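Local coordinates for protein thymidylate synthase ThyX (Streptomyces cacaoi subsp. asoensis, PDB 4P5A) that probably catalyses the FAD-dependent reductive methylation of dUMP (and UMP) at the uracil ring, working as a homotetramer with flavin sites shared between subunits, at residues L190-Y201 with A230-S238; L16-V26 with A221-E229. All coordinates share one frame; numbering follows the deposited sequence.

Interaction 1 (L190-Y201 with A230-S238); sequences LSLRTHRPDAAY and AFTAFGRVS. With FAD (flavin-adenine dinucleotide), chain H.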
loop_
_atom_site.group_PDB
_atom_site.type_symbol
_atom_site.label_atom_id
_atom_site.label_comp_id
_atom_site.label_asym_id
_atom_site.label_seq_id
_atom_site.Cartn_x
_atom_site.Cartn_y
_atom_site.Cartn_z
ATOM N N LEU B 190 12.650 6.462 9.168
ATOM C CA LEU B 190 13.789 7.109 9.869
ATOM C C LEU B 190 14.324 8.241 8.951
ATOM O O LEU B 190 14.771 9.255 9.476
ATOM C CB LEU B 190 14.935 6.120 10.167
ATOM C CG LEU B 190 14.525 5.068 11.255
ATOM C CD1 LEU B 190 15.632 4.113 11.383
ATOM C CD2 LEU B 190 14.270 5.744 12.643
ATOM N N SER B 191 14.327 8.045 7.641
ATOM C CA SER B 191 14.867 9.104 6.712
ATOM C C SER B 191 14.041 10.328 6.855
ATOM O O SER B 191 14.547 11.435 6.748
ATOM C CB SER B 191 14.807 8.614 5.275
ATOM O OG SER B 191 15.462 9.511 4.398
ATOM N N LEU B 192 12.767 10.185 7.159
ATOM C CA LEU B 192 11.878 11.417 7.201
ATOM C C LEU B 192 11.730 11.975 8.649
ATOM O O LEU B 192 11.489 13.161 8.840
ATOM C CB LEU B 192 10.452 11.038 6.714
ATOM C CG LEU B 192 10.368 10.795 5.242
ATOM C CD1 LEU B 192 8.935 10.031 4.951
ATOM C CD2 LEU B 192 10.497 12.159 4.473
ATOM N N ARG B 193 11.812 11.114 9.659
ATOM C CA ARG B 193 11.446 11.468 11.045
ATOM C C ARG B 193 12.706 11.608 11.937
ATOM O O ARG B 193 12.575 11.663 13.167
ATOM C CB ARG B 193 10.486 10.464 11.690
ATOM C CG ARG B 193 9.206 10.357 10.911
ATOM C CD ARG B 193 8.440 11.698 10.734
ATOM N NE ARG B 193 7.065 11.453 10.134
ATOM C CZ ARG B 193 6.179 12.442 10.008
ATOM N NH1 ARG B 193 6.509 13.727 10.409
ATOM N NH2 ARG B 193 4.964 12.171 9.530
ATOM N N THR B 194 13.875 11.692 11.328
ATOM C CA THR B 194 15.049 12.134 12.105
ATOM C C THR B 194 15.682 13.314 11.344
ATOM O O THR B 194 15.722 13.346 10.081
ATOM C CB THR B 194 16.082 11.064 12.321
ATOM O OG1 THR B 194 16.527 10.557 11.053
ATOM C CG2 THR B 194 15.544 9.972 13.172
ATOM N N HIS B 195 16.207 14.274 12.130
ATOM C CA HIS B 195 16.897 15.452 11.514
ATOM C C HIS B 195 18.411 15.207 11.628
ATOM O O HIS B 195 18.975 15.374 12.695
ATOM C CB HIS B 195 16.535 16.700 12.320
ATOM C CG HIS B 195 17.252 17.927 11.840
ATOM N ND1 HIS B 195 18.344 18.463 12.505
ATOM C CD2 HIS B 195 17.063 18.700 10.739
ATOM C CE1 HIS B 195 18.801 19.513 11.829
ATOM N NE2 HIS B 195 18.032 19.689 10.762
ATOM N N ARG B 196 19.040 14.851 10.524
ATOM C CA ARG B 196 20.439 14.516 10.507
ATOM C C ARG B 196 21.150 15.345 9.447
ATOM O O ARG B 196 21.053 15.037 8.247
ATOM C CB ARG B 196 20.618 13.036 10.230
ATOM C CG ARG B 196 20.045 12.207 11.361
ATOM C CD ARG B 196 20.848 12.403 12.673
ATOM N NE ARG B 196 20.268 11.480 13.637
ATOM C CZ ARG B 196 19.267 11.741 14.459
ATOM N NH1 ARG B 196 18.704 12.959 14.595
ATOM N NH2 ARG B 196 18.880 10.772 15.206
ATOM N N PRO B 197 21.871 16.397 9.895
ATOM C CA PRO B 197 22.379 17.413 8.923
ATOM C C PRO B 197 23.375 16.893 7.882
ATOM O O PRO B 197 23.526 17.541 6.838
ATOM C CB PRO B 197 23.040 18.487 9.825
ATOM C CG PRO B 197 22.132 18.440 11.107
ATOM C CD PRO B 197 21.955 16.878 11.303
ATOM N N ASP B 198 24.020 15.769 8.212
ATOM C CA ASP B 198 24.856 14.890 7.377
ATOM C C ASP B 198 24.110 13.989 6.297
ATOM O O ASP B 198 24.752 13.451 5.375
ATOM C CB ASP B 198 25.584 13.902 8.346
ATOM C CG ASP B 198 24.574 13.102 9.361
ATOM O OD1 ASP B 198 24.404 11.794 9.235
ATOM O OD2 ASP B 198 23.982 13.772 10.307
ATOM N N ALA B 199 22.769 13.809 6.430
ATOM C CA ALA B 199 22.025 12.839 5.593
ATOM C C ALA B 199 21.937 13.307 4.159
ATOM O O ALA B 199 22.094 14.555 3.874
ATOM C CB ALA B 199 20.586 12.607 6.180
ATOM N N ALA B 200 21.648 12.421 3.223
ATOM C CA ALA B 200 21.496 12.865 1.859
ATOM C C ALA B 200 20.357 13.894 1.743
ATOM O O ALA B 200 20.407 14.863 0.903
ATOM C CB ALA B 200 21.185 11.707 0.959
ATOM N N TYR B 201 19.305 13.696 2.538
ATOM C CA TYR B 201 18.157 14.672 2.593
ATOM C C TYR B 201 17.974 15.119 4.040
ATOM O O TYR B 201 17.878 14.305 4.947
ATOM C CB TYR B 201 16.868 14.007 2.110
ATOM C CG TYR B 201 16.941 13.703 0.673
ATOM C CD1 TYR B 201 16.502 14.652 -0.245
ATOM C CD2 TYR B 201 17.467 12.468 0.216
ATOM C CE1 TYR B 201 16.562 14.348 -1.583
ATOM C CE2 TYR B 201 17.543 12.172 -1.068
ATOM C CZ TYR B 201 17.112 13.158 -1.992
ATOM O OH TYR B 201 17.185 12.867 -3.344
ATOM N N ALA B 230 24.917 0.091 7.102
ATOM C CA ALA B 230 24.819 0.431 5.651
ATOM C C ALA B 230 23.829 1.597 5.407
ATOM O O ALA B 230 24.065 2.454 4.571
ATOM C CB ALA B 230 24.329 -0.837 4.819
ATOM N N PHE B 231 22.681 1.596 6.110
ATOM C CA PHE B 231 21.710 2.668 5.923
ATOM C C PHE B 231 22.384 4.013 6.190
ATOM O O PHE B 231 22.190 4.961 5.451
ATOM C CB PHE B 231 20.653 2.471 6.979
ATOM C CG PHE B 231 19.554 3.559 6.985
ATOM C CD1 PHE B 231 19.318 4.275 8.196
ATOM C CD2 PHE B 231 18.775 3.811 5.805
ATOM C CE1 PHE B 231 18.292 5.283 8.289
ATOM C CE2 PHE B 231 17.794 4.839 5.900
ATOM C CZ PHE B 231 17.548 5.545 7.093
ATOM N N THR B 232 23.145 4.097 7.281
ATOM C CA THR B 232 23.789 5.395 7.576
ATOM C C THR B 232 24.927 5.699 6.625
ATOM O O THR B 232 25.036 6.855 6.157
ATOM C CB THR B 232 24.198 5.459 9.052
ATOM O OG1 THR B 232 22.998 5.677 9.811
ATOM C CG2 THR B 232 25.059 6.716 9.372
ATOM N N ALA B 233 25.634 4.690 6.210
ATOM C CA ALA B 233 26.791 4.874 5.259
ATOM C C ALA B 233 26.329 5.446 3.948
ATOM O O ALA B 233 27.104 6.221 3.283
ATOM C CB ALA B 233 27.457 3.573 4.990
ATOM N N PHE B 234 25.123 5.059 3.516
ATOM C CA PHE B 234 24.635 5.562 2.238
ATOM C C PHE B 234 23.728 6.792 2.252
ATOM O O PHE B 234 23.040 7.062 1.244
ATOM C CB PHE B 234 24.081 4.429 1.427
ATOM C CG PHE B 234 25.215 3.488 0.936
ATOM C CD1 PHE B 234 26.127 3.940 -0.090
ATOM C CD2 PHE B 234 25.459 2.286 1.594
ATOM C CE1 PHE B 234 27.202 3.134 -0.525
ATOM C CE2 PHE B 234 26.465 1.425 1.151
ATOM C CZ PHE B 234 27.384 1.847 0.119
ATOM N N GLY B 235 23.729 7.511 3.378
ATOM C CA GLY B 235 23.049 8.810 3.431
ATOM C C GLY B 235 21.668 8.757 4.053
ATOM O O GLY B 235 20.955 9.727 3.956
ATOM N N ARG B 236 21.300 7.603 4.642
ATOM C CA ARG B 236 20.009 7.497 5.444
ATOM C C ARG B 236 18.812 7.619 4.540
ATOM O O ARG B 236 17.794 8.271 4.929
ATOM C CB ARG B 236 19.927 8.474 6.622
ATOM C CG ARG B 236 21.082 8.230 7.659
ATOM C CD ARG B 236 21.007 9.196 8.875
ATOM N NE ARG B 236 19.764 9.096 9.652
ATOM C CZ ARG B 236 19.528 8.136 10.552
ATOM N NH1 ARG B 236 20.430 7.128 10.812
ATOM N NH2 ARG B 236 18.403 8.181 11.192
ATOM N N VAL B 237 18.929 6.974 3.382
ATOM C CA VAL B 237 17.867 6.910 2.354
ATOM C C VAL B 237 17.395 5.456 2.318
ATOM O O VAL B 237 18.245 4.554 2.265
ATOM C CB VAL B 237 18.415 7.307 0.961
ATOM C CG1 VAL B 237 17.277 7.206 -0.012
ATOM C CG2 VAL B 237 18.944 8.735 1.023
ATOM N N SER B 238 16.098 5.177 2.423
ATOM C CA SER B 238 15.640 3.780 2.311
ATOM C C SER B 238 15.904 3.274 0.942
ATOM O O SER B 238 15.622 3.999 -0.053
ATOM C CB SER B 238 14.092 3.749 2.587
ATOM O OG SER B 238 13.666 2.399 2.699
HETATM P PA FAD H . 4.306 6.157 3.533
HETATM O O1A FAD H . 4.910 5.184 4.454
HETATM O O2A FAD H . 2.918 6.521 3.598
HETATM O O5B FAD H . 4.660 5.711 2.085
HETATM C C5B FAD H . 6.044 5.315 1.729
HETATM C C4B FAD H . 6.246 5.408 0.241
HETATM O O4B FAD H . 5.283 4.552 -0.407
HETATM C C3B FAD H . 5.937 6.771 -0.293
HETATM O O3B FAD H . 7.088 7.642 -0.176
HETATM C C2B FAD H . 5.603 6.512 -1.773
HETATM O O2B FAD H . 6.877 6.189 -2.441
HETATM C C1B FAD H . 4.812 5.172 -1.667
HETATM N N9A FAD H . 3.350 5.330 -1.564
HETATM C C8A FAD H . 2.575 4.799 -0.601
HETATM N N7A FAD H . 1.289 5.041 -0.846
HETATM C C5A FAD H . 1.240 5.708 -2.067
HETATM C C6A FAD H . 0.225 6.241 -2.900
HETATM N N6A FAD H . -1.108 6.127 -2.603
HETATM N N1A FAD H . 0.620 6.877 -4.051
HETATM C C2A FAD H . 1.917 6.959 -4.432
HETATM N N3A FAD H . 2.920 6.462 -3.662
HETATM C C4A FAD H . 2.587 5.888 -2.470
HETATM N N1 FAD H . 1.392 16.025 5.770
HETATM C C2 FAD H . 0.298 16.817 5.535
HETATM O O2 FAD H . -0.839 16.384 5.436
HETATM N N3 FAD H . 0.456 18.183 5.562
HETATM C C4 FAD H . 1.697 18.756 5.812
HETATM O O4 FAD H . 1.757 20.014 5.745
HETATM C C4X FAD H . 2.819 17.935 6.026
HETATM N N5 FAD H . 4.135 18.436 6.153
HETATM C C5X FAD H . 5.177 17.550 6.557
HETATM C C6 FAD H . 6.459 17.977 6.972
HETATM C C7 FAD H . 7.476 17.080 7.337
HETATM C C7M FAD H . 8.809 17.722 7.759
HETATM C C8 FAD H . 7.278 15.671 7.388
HETATM C C8M FAD H . 8.406 14.650 7.734
HETATM C C9 FAD H . 5.998 15.212 6.997
HETATM C C9A FAD H . 4.953 16.144 6.641
HETATM N N10 FAD H . 3.671 15.668 6.255
HETATM C C10 FAD H . 2.638 16.572 6.001
HETATM C "C1'" FAD H . 3.349 14.213 6.317
HETATM C "C2'" FAD H . 3.892 13.712 4.905
HETATM O "O2'" FAD H . 3.140 14.268 3.786
HETATM C "C3'" FAD H . 3.671 12.183 4.764
HETATM O "O3'" FAD H . 2.314 11.778 5.015
HETATM C "C4'" FAD H . 4.604 11.356 5.798
HETATM O "O4'" FAD H . 5.850 11.968 5.854
HETATM C "C5'" FAD H . 4.697 9.887 5.309
HETATM O "O5'" FAD H . 5.607 9.862 4.189
HETATM P P FAD H . 5.241 8.876 2.964
HETATM O O1P FAD H . 3.907 9.148 2.345
HETATM O O2P FAD H . 6.386 9.008 2.045
HETATM O O3P FAD H . 5.191 7.435 3.634
HETATM O O HOH W 1 18.037 11.062 8.721
HETATM O O HOH W 2 24.271 9.643 6.641
HETATM O O HOH W 3 18.506 11.086 3.731
#
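A200 N donates to G235 O over 2.9 Å, joining the loop after helix 183-193 to the turn that ends helix 225-233. S191 OG, swung anti to its own backbone N (chi1 -173°), gives its proton to R236 O at 2.7 Å, in the carbonyl plane. The side chain of R236 runs back across the contact, and F231 CE1 lies over one face of its guanidinium, off centre. Its NH2 points almost straight at T194 OG1 (3.0 Å, 167°), in the guanidinium plane; T194 OG1 in turn donates to L190 O, and water 1 bridges it to R236 NE. The turn is a Schellman motif: R236 N bonds to F231 O and G235 N to T232 O, with G235 at positive phi, where a CB would press on the preceding carbonyl and on A200 CB. R196 lays its CG 3.6 Å from R236 NE; salt bridges to E217 for R236 and to E210 and E214 for R196 probably offset the two like charges. L190 CB packs obliquely on F231 CE1 (3.9 Å), while V237 CG2 lies 3.7 Å from A200 CB and meets the Y201 ring edge. R193 hydrogen-bonds 5-bromo-UMP through NH2, and FAD C8M lies over its guanidinium face.

Interaction 2 (L16-V26 with A221-E229); sequences LVDSSASDLAV and AKLMPVTHE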
loop_
_atom_site.group_PDB
_atom_site.type_symbol
_atom_site.label_atom_id
_atom_site.label_comp_id
_atom_site.label_asym_id
_atom_site.label_seq_id
_atom_site.Cartn_x
_atom_site.Cartn_y
_atom_site.Cartn_z
ATOM N N LEU B 16 10.435 -2.422 22.255
ATOM C CA LEU B 16 10.228 -3.466 21.233
ATOM C C LEU B 16 9.448 -4.666 21.887
ATOM O O LEU B 16 9.879 -5.257 22.912
ATOM C CB LEU B 16 11.611 -3.942 20.716
ATOM C CG LEU B 16 11.541 -5.099 19.716
ATOM C CD1 LEU B 16 11.079 -4.504 18.375
ATOM C CD2 LEU B 16 12.989 -5.664 19.497
ATOM N N VAL B 17 8.260 -4.943 21.406
ATOM C CA VAL B 17 7.344 -5.975 21.932
ATOM C C VAL B 17 7.767 -7.293 21.359
ATOM O O VAL B 17 7.769 -8.300 22.076
ATOM C CB VAL B 17 5.876 -5.737 21.417
ATOM C CG1 VAL B 17 4.919 -6.942 21.711
ATOM C CG2 VAL B 17 5.325 -4.446 21.855
ATOM N N ASP B 18 8.071 -7.354 20.067
ATOM C CA ASP B 18 8.473 -8.599 19.513
ATOM C C ASP B 18 9.141 -8.330 18.208
ATOM O O ASP B 18 9.014 -7.231 17.675
ATOM C CB ASP B 18 7.218 -9.447 19.196
ATOM C CG ASP B 18 7.590 -10.910 18.921
ATOM O OD1 ASP B 18 8.706 -11.369 19.366
ATOM O OD2 ASP B 18 6.802 -11.561 18.185
ATOM N N SER B 19 9.841 -9.301 17.655
ATOM C CA SER B 19 10.372 -9.078 16.304
ATOM C C SER B 19 10.747 -10.376 15.671
ATOM O O SER B 19 10.914 -11.441 16.402
ATOM C CB SER B 19 11.651 -8.217 16.376
ATOM O OG SER B 19 12.676 -8.824 17.208
ATOM N N SER B 20 10.941 -10.355 14.358
ATOM C CA SER B 20 11.618 -11.442 13.738
ATOM C C SER B 20 12.409 -10.736 12.634
ATOM O O SER B 20 11.873 -10.514 11.529
ATOM C CB SER B 20 10.579 -12.399 13.151
ATOM O OG SER B 20 11.223 -13.370 12.387
ATOM N N ALA B 21 13.588 -10.273 12.988
ATOM C CA ALA B 21 14.362 -9.463 12.027
ATOM C C ALA B 21 15.815 -9.638 12.254
ATOM O O ALA B 21 16.304 -9.614 13.446
ATOM C CB ALA B 21 14.059 -8.005 12.215
ATOM N N SER B 22 16.524 -9.872 11.158
ATOM C CA SER B 22 17.996 -10.039 11.273
ATOM C C SER B 22 18.599 -9.726 9.917
ATOM O O SER B 22 17.908 -9.742 8.893
ATOM C CB SER B 22 18.291 -11.515 11.621
ATOM O OG SER B 22 17.925 -12.369 10.517
ATOM N N ASP B 23 19.931 -9.477 9.893
ATOM C CA ASP B 23 20.528 -9.281 8.619
ATOM C C ASP B 23 20.510 -10.492 7.745
ATOM O O ASP B 23 20.375 -10.406 6.545
ATOM C CB ASP B 23 22.015 -8.865 8.852
ATOM C CG ASP B 23 22.163 -7.453 9.587
ATOM O OD1 ASP B 23 22.948 -7.343 10.575
ATOM O OD2 ASP B 23 21.474 -6.445 9.190
ATOM N N LEU B 24 20.623 -11.668 8.370
ATOM C CA LEU B 24 20.539 -12.898 7.601
ATOM C C LEU B 24 19.218 -13.029 6.843
ATOM O O LEU B 24 19.212 -13.559 5.734
ATOM C CB LEU B 24 20.699 -14.062 8.559
ATOM C CG LEU B 24 20.364 -15.372 7.850
ATOM C CD1 LEU B 24 21.502 -15.894 6.902
ATOM C CD2 LEU B 24 19.857 -16.442 8.878
ATOM N N ALA B 25 18.140 -12.517 7.415
ATOM C CA ALA B 25 16.830 -12.621 6.711
ATOM C C ALA B 25 16.856 -11.850 5.384
ATOM O O ALA B 25 16.153 -12.209 4.417
ATOM C CB ALA B 25 15.674 -12.055 7.686
ATOM N N VAL B 26 17.634 -10.768 5.339
ATOM C CA VAL B 26 17.746 -10.007 4.075
ATOM C C VAL B 26 18.516 -10.752 3.033
ATOM O O VAL B 26 18.146 -10.750 1.884
ATOM C CB VAL B 26 18.501 -8.704 4.343
ATOM C CG1 VAL B 26 18.598 -7.764 3.022
ATOM C CG2 VAL B 26 17.827 -7.961 5.440
ATOM N N ALA B 221 18.933 -1.267 15.577
ATOM C CA ALA B 221 20.419 -1.411 15.299
ATOM C C ALA B 221 20.962 -2.637 15.997
ATOM O O ALA B 221 21.928 -3.267 15.496
ATOM C CB ALA B 221 21.128 -0.170 15.772
ATOM N N LYS B 222 20.302 -3.040 17.081
ATOM C CA LYS B 222 20.686 -4.305 17.760
ATOM C C LYS B 222 20.215 -5.496 17.031
ATOM O O LYS B 222 20.910 -6.533 17.062
ATOM C CB LYS B 222 20.127 -4.327 19.223
ATOM C CG LYS B 222 20.742 -3.352 20.048
ATOM C CD LYS B 222 19.882 -3.182 21.378
ATOM C CE LYS B 222 20.306 -1.846 22.031
ATOM N NZ LYS B 222 19.517 -1.413 23.279
ATOM N N LEU B 223 19.052 -5.423 16.351
ATOM C CA LEU B 223 18.597 -6.598 15.633
ATOM C C LEU B 223 19.265 -6.755 14.265
ATOM O O LEU B 223 19.444 -7.883 13.789
ATOM C CB LEU B 223 17.072 -6.429 15.319
ATOM C CG LEU B 223 16.266 -6.211 16.583
ATOM C CD1 LEU B 223 14.736 -5.978 16.109
ATOM C CD2 LEU B 223 16.245 -7.502 17.320
ATOM N N MET B 224 19.593 -5.611 13.607
ATOM C CA MET B 224 20.107 -5.682 12.249
ATOM C C MET B 224 21.267 -4.730 12.114
ATOM O O MET B 224 21.206 -3.738 11.397
ATOM C CB MET B 224 18.980 -5.244 11.277
ATOM C CG MET B 224 17.752 -6.311 11.339
ATOM S SD MET B 224 16.447 -5.898 10.092
ATOM C CE MET B 224 17.180 -6.205 8.467
ATOM N N PRO B 225 22.347 -5.045 12.789
ATOM C CA PRO B 225 23.469 -4.086 12.813
ATOM C C PRO B 225 24.135 -3.843 11.481
ATOM O O PRO B 225 24.532 -2.646 11.254
ATOM C CB PRO B 225 24.468 -4.721 13.823
ATOM C CG PRO B 225 24.155 -6.233 13.778
ATOM C CD PRO B 225 22.617 -6.287 13.540
ATOM N N VAL B 226 24.224 -4.821 10.594
ATOM C CA VAL B 226 24.935 -4.538 9.336
ATOM C C VAL B 226 24.032 -3.625 8.470
ATOM O O VAL B 226 24.537 -2.729 7.774
ATOM C CB VAL B 226 25.180 -5.896 8.601
ATOM C CG1 VAL B 226 25.784 -5.700 7.172
ATOM C CG2 VAL B 226 26.080 -6.824 9.498
ATOM N N THR B 227 22.742 -3.954 8.434
ATOM C CA THR B 227 21.786 -3.077 7.719
ATOM C C THR B 227 21.837 -1.641 8.262
ATOM O O THR B 227 21.795 -0.636 7.471
ATOM C CB THR B 227 20.333 -3.684 7.793
ATOM O OG1 THR B 227 20.382 -4.935 7.157
ATOM C CG2 THR B 227 19.371 -2.768 6.886
ATOM N N HIS B 228 21.753 -1.504 9.586
ATOM C CA HIS B 228 21.780 -0.217 10.196
ATOM C C HIS B 228 23.071 0.552 9.815
ATOM O O HIS B 228 23.021 1.763 9.438
ATOM C CB HIS B 228 21.618 -0.372 11.683
ATOM C CG HIS B 228 21.744 0.922 12.393
ATOM N ND1 HIS B 228 22.959 1.347 12.843
ATOM C CD2 HIS B 228 20.896 1.990 12.521
ATOM C CE1 HIS B 228 22.814 2.536 13.438
ATOM N NE2 HIS B 228 21.574 2.962 13.234
ATOM N N GLU B 229 24.237 -0.148 9.834
ATOM C CA GLU B 229 25.464 0.535 9.393
ATOM C C GLU B 229 25.411 0.962 7.966
ATOM O O GLU B 229 25.822 2.132 7.638
ATOM C CB GLU B 229 26.731 -0.329 9.571
ATOM C CG GLU B 229 26.995 -0.526 11.017
ATOM C CD GLU B 229 27.464 0.704 11.770
ATOM O OE1 GLU B 229 28.670 1.066 11.554
ATOM O OE2 GLU B 229 26.663 1.257 12.616
HETATM O O HOH W 4 21.155 -9.614 12.528
#
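Two helix starts meet here: D23, in the first turn of helix 23-30, brings its carboxylate to the N-terminus of helix 225-233, just after the break at M224. D23 OD1 accepts from V226 N at 2.8 Å on its syn side, 34° out of the carboxylate plane. D23 OD2 takes two bonds, from T227 N well above that plane and from T227 OG1 nearly along the C-O axis at 2.8 Å. With CG anti to its carbonyl carbon (chi1 -65°), D23 slides past T227 in the opposite direction, and P225 CD closes in to 3.2 Å from OD1. Water 4 joins D23 N to L223 O. M224 bends at chi3 (68°), which carries CE to V26 CG2 (3.6 Å), while SD lies 3.8 Å from A21 CB. Back along strand 13-20, L16 CD2 and L223 CD1 reach toward each other tip to tip at 3.8 Å, and S19 OG sits beside the same L223 methyl. Replacing D23 by alanine removes the carboxylate and would probably leave V226 N, T227 N and T227 OG1 without this acceptor, and the T227 hydroxyl freer to turn. Three donors share one buried carboxylate, whose negative charge is likely to be stabilised by the N-terminus of helix 225-233.

Overall arrangement
Both contacts use helix 225-233, interaction 2 at its start and interaction 1 at its end, with centres about 17 Å apart. Each mixes buried and exposed residues. In 190-201 with 230-238, the buried part rests against helix 207-223 and the outer part is a surface loop; R60 of the second subunit also reaches this contact. In 16-26 with 221-229, helix 48-58 and strand 69-77 lie alongside. At the C-terminal turn backbone carbonyls accept and an arginine side chain donates outward, whereas an aspartate receives the N-H groups of the N-terminal turn. Segment 190-201 also carries L192 and R193 of the ligand pockets, which take no part in the contact with 230-238; interaction 2 joins strand 13-20 and helix 23-30 to the helical C-terminal region.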